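Local coordinates for lysyl oxidase (Pichia pastoris, PDB 1W7C), which probably oxidises primary amines, including peptidyl lysine, to aldehydes with a topaquinone cofactor and a copper ion, at residues Phe51-Leu56 with Val87-Gly92; Tyr119-Lys124 with Pro626-Asn631; Pro16-Trp21 with Gly76-Arg81. One frame throughout, in Å; residues are numbered along the deposited sequence.

Contact 1: Phe51-Leu56 with Val87-Gly92; sequences FSNYVL and VYFGEG
Asn53 OD1 is gripped by two backbone N-H groups of the other segment. Gly90 N lies 3.0 Å from Asn53 OD1, in the carbonyl plane. Glu91 N meets Asn53 OD1 at 3.1 Å, tilted from that plane. The amide nitrogen works outward: Asn53 ND2 donates to Glu91 OE1 at 2.9 Å, reaching it from above the carboxylate plane, with a second partner in Asn41 O. Bonds at both ends of the amide fix its rotation. CG of Asn53 stands anti to its carbonyl carbon (chi1 -47°), which turns the amide toward the chain leaving strand 82-89. Gly90 N also has a weak bond to Ser52 O.

Tyr54 and Tyr88 form a hydrogen-bonded pair, with Tyr88 N to Tyr54 O at 2.8 Å and Tyr54 N to Tyr88 O at 2.9 Å. On their face of the sheet, Tyr88 CB sits over the Tyr54 ring, a CH-pi contact 3.8 Å from the centroid. The Tyr54 hydroxyl bonds Asp135, and that of Tyr88 bonds Phe50 O. On the other face, Val55 CG2 meets Val87 CG2 at 4.2 Å, and Val55 also packs on helix 26-39. This is an antiparallel strand pair in the N2 domain of copper amine oxidases.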
loop_
_atom_site.group_PDB
_atom_site.type_symbol
_atom_site.label_atom_id
_atom_site.label_comp_id
_atom_site.label_asym_id
_atom_site.label_seq_id
_atom_site.Cartn_x
_atom_site.Cartn_y
_atom_site.Cartn_z
ATOM N N PHE A 51 -45.386 -1.492 22.223
ATOM C CA PHE A 51 -46.779 -1.376 21.813
ATOM C C PHE A 51 -47.135 0.048 21.392
ATOM O O PHE A 51 -48.272 0.328 20.993
ATOM C CB PHE A 51 -47.680 -1.878 22.942
ATOM C CG PHE A 51 -47.435 -3.320 23.281
ATOM C CD1 PHE A 51 -46.565 -3.656 24.312
ATOM C CD2 PHE A 51 -47.994 -4.347 22.512
ATOM C CE1 PHE A 51 -46.305 -4.975 24.624
ATOM C CE2 PHE A 51 -47.715 -5.677 22.797
ATOM C CZ PHE A 51 -46.878 -5.997 23.859
ATOM N N SER A 52 -46.142 0.943 21.480
ATOM C CA SER A 52 -46.267 2.310 20.990
ATOM C C SER A 52 -45.938 2.404 19.513
ATOM O O SER A 52 -45.410 1.464 18.920
ATOM C CB SER A 52 -45.278 3.244 21.704
ATOM O OG SER A 52 -45.261 3.112 23.098
ATOM N N ASN A 53 -46.211 3.570 18.938
ATOM C CA ASN A 53 -45.607 3.963 17.664
ATOM C C ASN A 53 -44.627 5.065 17.943
ATOM O O ASN A 53 -44.915 5.953 18.744
ATOM C CB ASN A 53 -46.633 4.512 16.668
ATOM C CG ASN A 53 -47.878 3.663 16.559
ATOM O OD1 ASN A 53 -47.814 2.437 16.522
ATOM N ND2 ASN A 53 -49.037 4.328 16.459
ATOM N N TYR A 54 -43.484 5.042 17.274
ATOM C CA TYR A 54 -42.506 6.110 17.441
ATOM C C TYR A 54 -41.614 6.232 16.230
ATOM O O TYR A 54 -41.435 5.292 15.483
ATOM C CB TYR A 54 -41.662 5.915 18.690
ATOM C CG TYR A 54 -40.968 4.575 18.808
ATOM C CD1 TYR A 54 -39.706 4.374 18.298
ATOM C CD2 TYR A 54 -41.581 3.522 19.462
ATOM C CE1 TYR A 54 -39.061 3.149 18.430
ATOM C CE2 TYR A 54 -40.964 2.269 19.590
ATOM C CZ TYR A 54 -39.703 2.097 19.086
ATOM O OH TYR A 54 -39.116 0.860 19.232
ATOM N N VAL A 55 -41.057 7.419 16.039
ATOM C CA VAL A 55 -40.215 7.671 14.881
ATOM C C VAL A 55 -38.735 7.384 15.199
ATOM O O VAL A 55 -38.184 7.884 16.196
ATOM C CB VAL A 55 -40.384 9.145 14.403
ATOM C CG1 VAL A 55 -39.495 9.462 13.191
ATOM C CG2 VAL A 55 -41.838 9.420 14.055
ATOM N N LEU A 56 -38.081 6.632 14.326
ATOM C CA LEU A 56 -36.636 6.404 14.474
ATOM C C LEU A 56 -35.791 7.390 13.680
ATOM O O LEU A 56 -34.947 8.076 14.245
ATOM C CB LEU A 56 -36.232 4.976 14.061
ATOM C CG LEU A 56 -36.539 3.832 14.987
ATOM C CD1 LEU A 56 -37.986 3.420 14.824
ATOM C CD2 LEU A 56 -35.589 2.664 14.676
ATOM N N VAL A 87 -40.423 4.333 10.967
ATOM C CA VAL A 87 -41.329 4.509 12.087
ATOM C C VAL A 87 -41.630 3.105 12.617
ATOM O O VAL A 87 -41.952 2.187 11.857
ATOM C CB VAL A 87 -42.627 5.212 11.650
ATOM C CG1 VAL A 87 -43.610 5.367 12.814
ATOM C CG2 VAL A 87 -42.318 6.563 10.991
ATOM N N TYR A 88 -41.540 2.942 13.931
ATOM C CA TYR A 88 -42.030 1.723 14.554
ATOM C C TYR A 88 -43.512 1.852 14.828
ATOM O O TYR A 88 -43.947 2.827 15.426
ATOM C CB TYR A 88 -41.290 1.426 15.852
ATOM C CG TYR A 88 -41.823 0.174 16.496
ATOM C CD1 TYR A 88 -41.498 -1.085 15.995
ATOM C CD2 TYR A 88 -42.733 0.242 17.551
ATOM C CE1 TYR A 88 -42.021 -2.231 16.554
ATOM C CE2 TYR A 88 -43.238 -0.910 18.110
ATOM C CZ TYR A 88 -42.896 -2.136 17.601
ATOM O OH TYR A 88 -43.379 -3.288 18.172
ATOM N N PHE A 89 -44.267 0.878 14.345
ATOM C CA PHE A 89 -45.691 0.766 14.651
ATOM C C PHE A 89 -45.985 -0.434 15.537
ATOM O O PHE A 89 -45.905 -1.590 15.079
ATOM C CB PHE A 89 -46.513 0.650 13.374
ATOM C CG PHE A 89 -46.525 1.910 12.552
ATOM C CD1 PHE A 89 -45.667 2.050 11.478
ATOM C CD2 PHE A 89 -47.352 2.969 12.880
ATOM C CE1 PHE A 89 -45.652 3.197 10.730
ATOM C CE2 PHE A 89 -47.356 4.124 12.117
ATOM C CZ PHE A 89 -46.502 4.230 11.031
ATOM N N GLY A 90 -46.394 -0.145 16.781
ATOM C CA GLY A 90 -46.764 -1.163 17.737
ATOM C C GLY A 90 -48.246 -1.201 18.061
ATOM O O GLY A 90 -48.667 -2.078 18.780
ATOM N N GLU A 91 -49.030 -0.289 17.491
ATOM C CA GLU A 91 -50.443 -0.169 17.817
ATOM C C GLU A 91 -51.282 -1.350 17.342
ATOM O O GLU A 91 -52.407 -1.541 17.809
ATOM C CB GLU A 91 -51.018 1.136 17.225
ATOM C CG GLU A 91 -51.089 1.143 15.692
ATOM C CD GLU A 91 -51.791 2.352 15.123
ATOM O OE1 GLU A 91 -51.682 3.440 15.722
ATOM O OE2 GLU A 91 -52.442 2.203 14.059
ATOM N N GLY A 92 -50.761 -2.113 16.395
ATOM C CA GLY A 92 -51.457 -3.280 15.881
ATOM C C GLY A 92 -51.266 -4.562 16.685
ATOM O O GLY A 92 -50.598 -4.603 17.718
#

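Contact 2: Tyr119-Lys124 with Pro626-Asn631; sequences YNTNGK and PPVNFN
Thr121 OG1 accepts a nearly straight hydrogen bond from Asn629 N, 2.8 Å long with 176° at the hydrogen. With OG1 between the backbone N and the carbonyl carbon (chi1 61°), the hydroxyl faces Asn629 N. CG2 of Thr121 is directed toward Asn629 O. The side chain also touches Phe633, a residue of a calcium site whose ion lies about 10 Å from it.

The next residue binds through its backbone. Asn122 N donates to Pro627 O at 3.2 Å, from a position tilted out of the carbonyl plane. The Asn122 side chain is directed at Pro626 and Pro627, with CG again between N and the carbonyl carbon (chi1 80°). Its OD1 accepts from Lys124 N at 3.0 Å, an Asx turn in which the donor stands well above the carbonyl plane.

Asn120 and Pro627 run side by side in the same direction, with Asn120 OD1 3.5 Å from Pro627 CB. Asn120 ND2 reaches Lys124 O within the loop and Glu99 outside it. Val628 CG2 packs against Tyr119 O at 3.4 Å. Two firm hydrogen bonds thus cross, one to a hydroxyl and one from a backbone N-H, with van der Waals contacts of Pro627 and Val628 beside them.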
loop_
_atom_site.group_PDB
_atom_site.type_symbol
_atom_site.label_atom_id
_atom_site.label_comp_id
_atom_site.label_asym_id
_atom_site.label_seq_id
_atom_site.Cartn_x
_atom_site.Cartn_y
_atom_site.Cartn_z
ATOM N N TYR A 119 -36.020 0.073 -2.979
ATOM C CA TYR A 119 -34.608 -0.316 -2.854
ATOM C C TYR A 119 -34.414 -1.581 -2.010
ATOM O O TYR A 119 -33.286 -2.022 -1.832
ATOM C CB TYR A 119 -33.748 0.843 -2.293
ATOM C CG TYR A 119 -34.337 1.442 -1.051
ATOM C CD1 TYR A 119 -34.336 0.749 0.165
ATOM C CD2 TYR A 119 -34.964 2.674 -1.105
ATOM C CE1 TYR A 119 -34.936 1.280 1.302
ATOM C CE2 TYR A 119 -35.587 3.192 -0.018
ATOM C CZ TYR A 119 -35.572 2.506 1.203
ATOM O OH TYR A 119 -36.167 3.083 2.332
ATOM N N ASN A 120 -35.505 -2.130 -1.462
ATOM C CA ASN A 120 -35.458 -3.382 -0.733
ATOM C C ASN A 120 -35.720 -4.516 -1.677
ATOM O O ASN A 120 -36.799 -4.598 -2.274
ATOM C CB ASN A 120 -36.477 -3.383 0.395
ATOM C CG ASN A 120 -36.100 -2.423 1.508
ATOM O OD1 ASN A 120 -34.917 -2.146 1.718
ATOM N ND2 ASN A 120 -37.113 -1.897 2.227
ATOM N N THR A 121 -34.745 -5.407 -1.843
ATOM C CA THR A 121 -34.897 -6.512 -2.747
ATOM C C THR A 121 -36.009 -7.463 -2.334
ATOM O O THR A 121 -36.568 -8.161 -3.173
ATOM C CB THR A 121 -33.602 -7.323 -2.903
ATOM O OG1 THR A 121 -33.213 -7.864 -1.642
ATOM C CG2 THR A 121 -32.445 -6.491 -3.417
ATOM N N ASN A 122 -36.366 -7.463 -1.060
ATOM C CA ASN A 122 -37.408 -8.368 -0.578
ATOM C C ASN A 122 -38.822 -7.818 -0.784
ATOM O O ASN A 122 -39.796 -8.478 -0.453
ATOM C CB ASN A 122 -37.157 -8.775 0.882
ATOM C CG ASN A 122 -37.591 -7.721 1.904
ATOM O OD1 ASN A 122 -37.949 -6.608 1.562
ATOM N ND2 ASN A 122 -37.529 -8.089 3.171
ATOM N N GLY A 123 -38.911 -6.633 -1.375
ATOM C CA GLY A 123 -40.171 -6.013 -1.765
ATOM C C GLY A 123 -41.057 -5.511 -0.642
ATOM O O GLY A 123 -42.225 -5.183 -0.875
ATOM N N LYS A 124 -40.512 -5.435 0.566
ATOM C CA LYS A 124 -41.286 -5.081 1.750
ATOM C C LYS A 124 -40.867 -3.729 2.312
ATOM O O LYS A 124 -39.680 -3.417 2.386
ATOM C CB LYS A 124 -41.100 -6.141 2.832
ATOM C CG LYS A 124 -41.606 -7.506 2.413
ATOM C CD LYS A 124 -41.275 -8.609 3.391
ATOM C CE LYS A 124 -41.675 -9.938 2.835
ATOM N NZ LYS A 124 -41.301 -11.033 3.749
ATOM N N PRO A 626 -33.559 -10.526 4.661
ATOM C CA PRO A 626 -33.198 -9.124 4.871
ATOM C C PRO A 626 -33.820 -8.192 3.845
ATOM O O PRO A 626 -34.106 -8.620 2.724
ATOM C CB PRO A 626 -31.680 -9.135 4.729
ATOM C CG PRO A 626 -31.426 -10.252 3.782
ATOM C CD PRO A 626 -32.394 -11.337 4.256
ATOM N N PRO A 627 -34.045 -6.948 4.229
ATOM C CA PRO A 627 -34.490 -5.928 3.276
ATOM C C PRO A 627 -33.710 -5.945 1.978
ATOM O O PRO A 627 -34.347 -5.938 0.904
ATOM C CB PRO A 627 -34.372 -4.631 4.062
ATOM C CG PRO A 627 -34.645 -5.049 5.466
ATOM C CD PRO A 627 -33.957 -6.408 5.600
ATOM N N VAL A 628 -32.379 -6.023 2.059
ATOM C CA VAL A 628 -31.539 -6.197 0.886
ATOM C C VAL A 628 -30.754 -7.499 1.003
ATOM O O VAL A 628 -29.952 -7.690 1.947
ATOM C CB VAL A 628 -30.579 -5.012 0.704
ATOM C CG1 VAL A 628 -29.538 -5.340 -0.385
ATOM C CG2 VAL A 628 -31.343 -3.751 0.322
ATOM N N ASN A 629 -30.995 -8.376 0.034
ATOM C CA ASN A 629 -30.144 -9.516 -0.210
ATOM C C ASN A 629 -29.336 -9.177 -1.451
ATOM O O ASN A 629 -29.881 -9.106 -2.538
ATOM C CB ASN A 629 -30.967 -10.772 -0.398
ATOM C CG ASN A 629 -30.092 -12.012 -0.577
ATOM O OD1 ASN A 629 -28.970 -11.913 -1.091
ATOM N ND2 ASN A 629 -30.599 -13.175 -0.171
ATOM N N PHE A 630 -28.043 -8.925 -1.260
ATOM C CA PHE A 630 -27.183 -8.468 -2.344
ATOM C C PHE A 630 -27.219 -9.422 -3.545
ATOM O O PHE A 630 -27.054 -8.997 -4.668
ATOM C CB PHE A 630 -25.768 -8.289 -1.833
ATOM C CG PHE A 630 -24.769 -7.887 -2.890
ATOM C CD1 PHE A 630 -24.672 -6.571 -3.292
ATOM C CD2 PHE A 630 -23.964 -8.835 -3.501
ATOM C CE1 PHE A 630 -23.751 -6.170 -4.245
ATOM C CE2 PHE A 630 -23.030 -8.437 -4.465
ATOM C CZ PHE A 630 -22.958 -7.117 -4.855
ATOM N N ASN A 631 -27.368 -10.725 -3.294
ATOM C CA ASN A 631 -27.349 -11.672 -4.373
ATOM C C ASN A 631 -28.494 -11.467 -5.364
ATOM O O ASN A 631 -28.392 -11.912 -6.491
ATOM C CB ASN A 631 -27.388 -13.103 -3.819
ATOM C CG ASN A 631 -26.061 -13.551 -3.253
ATOM O OD1 ASN A 631 -25.027 -12.877 -3.451
ATOM N ND2 ASN A 631 -26.079 -14.654 -2.501
#

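Contact 3: Pro16-Trp21 with Gly76-Arg81; sequences PKTNIW and GDLPPR
Two irregular loops meet here in a small surface contact of apolar side chains, with a water bridge from Arg81 beside them. Residues 16-21 lead toward helix 26-39, and residues 76-81 join helix 65-73 to strand 82-89. The apolar centre is Ile20. Its CG2 meets Leu78 CD2 at 3.8 Å, the two side chains crossing at a slant. Its CD1 touches Pro79 CG at 4.0 Å, and here the side chains cross at about a right angle. CG1 of Ile20 lies between the backbone N and the carbonyl carbon (chi1 54°), which leaves CG2 beside the N and turned to Leu78. Behind Ile20, its CG1 rests over the centre of the Trp21 ring. Tyr71 of helix 65-73 packs on both Ile20 and Leu78.

No direct hydrogen bond crosses the contact. One water accepts from Arg81 NH1 at 3.0 Å, in the guanidinium plane, and donates to Ile20 O at 2.7 Å. Arg81 NE makes a salt bridge with Glu28, and NH1 also donates to Thr22 O. In one of its two conformers, Lys17 reaches Gly76 O through a second water and lies against the Tyr71 ring in a cation-pi contact.

Asn19 OD1 accepts from Trp21 N, closing an Asx turn. The site is a loop-to-loop junction where the chain leading into helix 26-39 meets the connection from helix 65-73 to strand 82-89.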
loop_
_atom_site.group_PDB
_atom_site.type_symbol
_atom_site.label_atom_id
_atom_site.label_comp_id
_atom_site.label_asym_id
_atom_site.label_seq_id
_atom_site.Cartn_x
_atom_site.Cartn_y
_atom_site.Cartn_z
ATOM N N PRO A 16 -21.362 24.410 -9.366
ATOM C CA PRO A 16 -22.071 24.430 -10.655
ATOM C C PRO A 16 -23.582 24.219 -10.534
ATOM O O PRO A 16 -24.348 24.777 -11.322
ATOM C CB PRO A 16 -21.419 23.279 -11.425
ATOM C CG PRO A 16 -20.081 23.142 -10.819
ATOM C CD PRO A 16 -20.241 23.458 -9.365
ATOM N N LYS A 17 -23.987 23.381 -9.595
ATOM C CA LYS A 17 -25.378 23.019 -9.385
ATOM C C LYS A 17 -25.649 22.920 -7.893
ATOM O O LYS A 17 -24.737 23.077 -7.080
ATOM C CB LYS A 17 -25.679 21.695 -10.065
ATOM C CG LYS A 17 -25.522 21.724 -11.579
ATOM C CD LYS A 17 -26.751 22.320 -12.265
ATOM C CE LYS A 17 -26.596 22.486 -13.786
ATOM N NZ LYS A 17 -27.944 22.537 -14.526
ATOM N N THR A 18 -26.899 22.693 -7.522
ATOM C CA THR A 18 -27.324 22.438 -6.148
ATOM C C THR A 18 -26.915 21.028 -5.726
ATOM O O THR A 18 -27.034 20.073 -6.524
ATOM C CB THR A 18 -28.870 22.542 -6.078
ATOM O OG1 THR A 18 -29.267 23.901 -6.337
ATOM C CG2 THR A 18 -29.400 22.253 -4.681
ATOM N N ASN A 19 -26.549 20.870 -4.467
ATOM C CA ASN A 19 -26.292 19.562 -3.933
ATOM C C ASN A 19 -27.610 18.839 -3.619
ATOM O O ASN A 19 -28.169 18.936 -2.506
ATOM C CB ASN A 19 -25.418 19.711 -2.717
ATOM C CG ASN A 19 -24.954 18.334 -2.170
ATOM O OD1 ASN A 19 -25.575 17.282 -2.385
ATOM N ND2 ASN A 19 -23.859 18.362 -1.446
ATOM N N ILE A 20 -28.090 18.106 -4.614
ATOM C CA ILE A 20 -29.357 17.405 -4.544
ATOM C C ILE A 20 -29.286 16.134 -3.693
ATOM O O ILE A 20 -30.285 15.437 -3.530
ATOM C CB ILE A 20 -29.866 17.079 -5.979
ATOM C CG1 ILE A 20 -28.802 16.323 -6.798
ATOM C CG2 ILE A 20 -30.250 18.390 -6.671
ATOM C CD1 ILE A 20 -29.315 15.732 -8.084
ATOM N N TRP A 21 -28.092 15.835 -3.174
ATOM C CA TRP A 21 -27.879 14.672 -2.332
ATOM C C TRP A 21 -27.754 15.037 -0.860
ATOM O O TRP A 21 -27.561 14.141 -0.042
ATOM C CB TRP A 21 -26.625 13.889 -2.794
ATOM C CG TRP A 21 -26.596 13.627 -4.254
ATOM C CD1 TRP A 21 -27.178 12.591 -4.905
ATOM C CD2 TRP A 21 -25.984 14.435 -5.262
ATOM N NE1 TRP A 21 -26.954 12.678 -6.253
ATOM C CE2 TRP A 21 -26.244 13.822 -6.505
ATOM C CE3 TRP A 21 -25.259 15.632 -5.249
ATOM C CZ2 TRP A 21 -25.743 14.313 -7.691
ATOM C CZ3 TRP A 21 -24.779 16.130 -6.435
ATOM C CH2 TRP A 21 -25.035 15.487 -7.647
ATOM N N GLY A 76 -32.163 19.999 -16.639
ATOM C CA GLY A 76 -33.396 19.426 -16.108
ATOM C C GLY A 76 -33.881 20.126 -14.839
ATOM O O GLY A 76 -33.176 20.934 -14.220
ATOM N N ASP A 77 -35.117 19.818 -14.467
ATOM C CA ASP A 77 -35.694 20.283 -13.205
ATOM C C ASP A 77 -34.919 19.685 -12.048
ATOM O O ASP A 77 -34.371 18.569 -12.171
ATOM C CB ASP A 77 -37.140 19.785 -13.037
ATOM C CG ASP A 77 -38.144 20.469 -13.925
ATOM O OD1 ASP A 77 -37.789 21.433 -14.604
ATOM O OD2 ASP A 77 -39.339 20.099 -13.947
ATOM N N LEU A 78 -34.864 20.396 -10.924
ATOM C CA LEU A 78 -34.470 19.762 -9.663
ATOM C C LEU A 78 -35.298 18.506 -9.455
ATOM O O LEU A 78 -36.521 18.568 -9.537
ATOM C CB LEU A 78 -34.756 20.695 -8.478
ATOM C CG LEU A 78 -33.781 21.820 -8.307
ATOM C CD1 LEU A 78 -34.355 22.865 -7.369
ATOM C CD2 LEU A 78 -32.444 21.304 -7.768
ATOM N N PRO A 79 -34.666 17.394 -9.108
ATOM C CA PRO A 79 -35.434 16.230 -8.696
ATOM C C PRO A 79 -36.287 16.537 -7.472
ATOM O O PRO A 79 -35.916 17.446 -6.695
ATOM C CB PRO A 79 -34.358 15.202 -8.364
ATOM C CG PRO A 79 -33.199 15.652 -9.169
ATOM C CD PRO A 79 -33.212 17.126 -9.130
ATOM N N PRO A 80 -37.387 15.801 -7.275
ATOM C CA PRO A 80 -38.184 15.993 -6.057
ATOM C C PRO A 80 -37.330 15.806 -4.801
ATOM O O PRO A 80 -36.438 14.944 -4.741
ATOM C CB PRO A 80 -39.253 14.907 -6.162
ATOM C CG PRO A 80 -39.374 14.653 -7.612
ATOM C CD PRO A 80 -37.977 14.787 -8.160
ATOM N N ARG A 81 -37.648 16.601 -3.795
ATOM C CA ARG A 81 -37.018 16.580 -2.494
ATOM C C ARG A 81 -37.928 15.742 -1.606
ATOM O O ARG A 81 -39.064 16.132 -1.318
ATOM C CB ARG A 81 -36.902 18.010 -1.948
ATOM C CG ARG A 81 -36.142 18.113 -0.688
ATOM C CD ARG A 81 -34.712 17.693 -0.791
ATOM N NE ARG A 81 -33.984 18.133 0.389
ATOM C CZ ARG A 81 -32.725 17.787 0.682
ATOM N NH1 ARG A 81 -32.001 17.042 -0.150
ATOM N NH2 ARG A 81 -32.162 18.238 1.786
HETATM O O HOH W 1 -30.456 21.902 -14.388
HETATM O O HOH W 2 -32.841 16.022 -2.887
#

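Contact 3 opens first along the chain, and its segments alternate with those of contact 1. The two share strand 82-89: residues 76-81 of contact 3 form the loop before it, and contact 1 lies at its far end. Their centres are 33 Å apart. Contact 2 opens later, in the loop between strands 112-115 and 126-128, which pair with strand 96-103 of the same five-stranded sheet. Its second segment lies 502 residues on, in the copper-binding enzyme domain. Its centre is 22 Å from that of contact 1 and 27 Å from that of contact 3. None touches another. Contact 1 pairs two neighbouring strands of the sheet, contact 3 joins two loops beside it, and contact 2 joins it to the enzyme domain.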